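Local coordinates for putative methyl-accepting chemotaxis signal transduction protein (Campylobacter jejuni subsp. jejuni serotype O:2, PDB 4XMR) that serves as a chemotaxis receptor, its tandem PAS sensory domain binding isoleucine and probably passing the signal across the membrane, at residues 230-234 with 235-239. Numbering follows the deposited sequence.
Sequences CTKVF and AYTAC
The side chain of K232 folds across T237 on the neighbouring strand, its chain bent at chi2 and chi3 so that its methylenes lie over the T237 hydroxyl and its amino group turns back toward the hairpin end. K232 NZ stands 2.8 Å from T237 OG1. The same nitrogen donates to A235 O at 3.3 Å, approaching from well above the carbonyl plane, and more weakly to Y236 O. A water accepts from K232 NZ and donates to A235 O, closing a small ring that ties the lysine amino group to the turn by two routes. On the same face, C230 and C239 form a non-hydrogen-bonded antiparallel pair joined by a disulfide, C230 SG to C239 SG 2.1 Å, with a chi3 of 101°. Across this bridge the CA atoms of C230 and C239 lie 4.0 Å apart, and T237 CG2 packs beside C230 CB, between disulfide and lysine. Strands 230-233 and 236-239 are the two arms of a tight beta hairpin in the five-stranded antiparallel sheet of the second, PAS-like half of the sensory domain; the isoleucine sits in the other half. A type II' turn from V233 to Y236 reverses the chain, with F234 at its first corner in a positive-phi conformation (50°). V233 N donates almost straight to Y236 O at 2.9 Å, and Y236 N returns a more bent bond to V233 O; T231 and A238 exchange a second reciprocal pair. On the opposite face V233 CG2 meets A238 CB at 4.0 Å, while V233 O lies near the plane of the Y236 ring, at its edge. V233 and Y236 both touch V29 of the long helix 9-48, whereas Y208 of helix 202-211 packs against C230, K232 and T237.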
# COMPACT_ATOMS: atom_id res chain seq x y z
N CYS B 230 -16.98 -3.52 -15.69
CA CYS B 230 -16.97 -3.23 -14.27
C CYS B 230 -16.94 -4.52 -13.47
O CYS B 230 -17.26 -5.60 -13.99
CB CYS B 230 -18.20 -2.43 -13.84
SG CYS B 230 -18.52 -0.89 -14.70
N THR B 231 -16.58 -4.40 -12.20
CA THR B 231 -16.62 -5.54 -11.30
C THR B 231 -16.89 -5.08 -9.88
O THR B 231 -16.53 -3.97 -9.49
CB THR B 231 -15.31 -6.35 -11.35
OG1 THR B 231 -15.47 -7.56 -10.61
CG2 THR B 231 -14.13 -5.54 -10.78
N LYS B 232 -17.52 -5.95 -9.10
CA LYS B 232 -17.73 -5.65 -7.69
C LYS B 232 -16.44 -5.86 -6.92
O LYS B 232 -15.73 -6.85 -7.13
CB LYS B 232 -18.83 -6.54 -7.11
CG LYS B 232 -20.21 -6.28 -7.69
CD LYS B 232 -20.61 -4.81 -7.58
CE LYS B 232 -20.73 -4.37 -6.13
NZ LYS B 232 -21.21 -2.97 -6.02
N VAL B 233 -16.13 -4.92 -6.04
CA VAL B 233 -15.00 -5.06 -5.13
C VAL B 233 -15.52 -4.66 -3.75
O VAL B 233 -15.69 -3.47 -3.47
CB VAL B 233 -13.80 -4.19 -5.51
CG1 VAL B 233 -12.58 -4.58 -4.66
CG2 VAL B 233 -13.47 -4.30 -7.01
N PHE B 234 -15.81 -5.66 -2.92
CA PHE B 234 -16.59 -5.46 -1.71
C PHE B 234 -17.87 -4.68 -2.05
O PHE B 234 -18.62 -5.09 -2.95
CB PHE B 234 -15.72 -4.87 -0.60
CG PHE B 234 -14.55 -5.76 -0.25
CD1 PHE B 234 -14.74 -6.87 0.55
CD2 PHE B 234 -13.30 -5.54 -0.79
CE1 PHE B 234 -13.69 -7.72 0.85
CE2 PHE B 234 -12.24 -6.38 -0.48
CZ PHE B 234 -12.44 -7.47 0.33
N ALA B 235 -18.14 -3.57 -1.37
CA ALA B 235 -19.37 -2.83 -1.66
C ALA B 235 -19.23 -1.89 -2.85
O ALA B 235 -20.24 -1.36 -3.34
CB ALA B 235 -19.84 -2.07 -0.43
N TYR B 236 -18.00 -1.70 -3.33
CA TYR B 236 -17.74 -0.78 -4.44
C TYR B 236 -17.97 -1.45 -5.77
O TYR B 236 -17.92 -2.68 -5.89
CB TYR B 236 -16.27 -0.30 -4.45
CG TYR B 236 -15.77 0.52 -3.28
CD1 TYR B 236 -16.16 1.84 -3.11
CD2 TYR B 236 -14.86 -0.03 -2.39
CE1 TYR B 236 -15.68 2.59 -2.04
CE2 TYR B 236 -14.37 0.71 -1.33
CZ TYR B 236 -14.78 2.01 -1.16
OH TYR B 236 -14.29 2.72 -0.10
N THR B 237 -18.16 -0.64 -6.79
CA THR B 237 -18.09 -1.10 -8.17
C THR B 237 -16.91 -0.40 -8.83
O THR B 237 -16.85 0.83 -8.85
CB THR B 237 -19.38 -0.79 -8.94
OG1 THR B 237 -20.48 -1.44 -8.29
CG2 THR B 237 -19.27 -1.28 -10.38
N ALA B 238 -15.97 -1.19 -9.34
CA ALA B 238 -14.83 -0.66 -10.08
C ALA B 238 -15.08 -0.81 -11.56
O ALA B 238 -15.50 -1.87 -12.01
CB ALA B 238 -13.54 -1.37 -9.68
N CYS B 239 -14.81 0.24 -12.32
CA CYS B 239 -15.01 0.22 -13.77
C CYS B 239 -13.80 0.75 -14.52
O CYS B 239 -13.00 1.54 -13.98
CB CYS B 239 -16.20 1.09 -14.17
SG CYS B 239 -17.79 0.60 -13.48
O HOH W 1 -22.66 -2.77 -3.60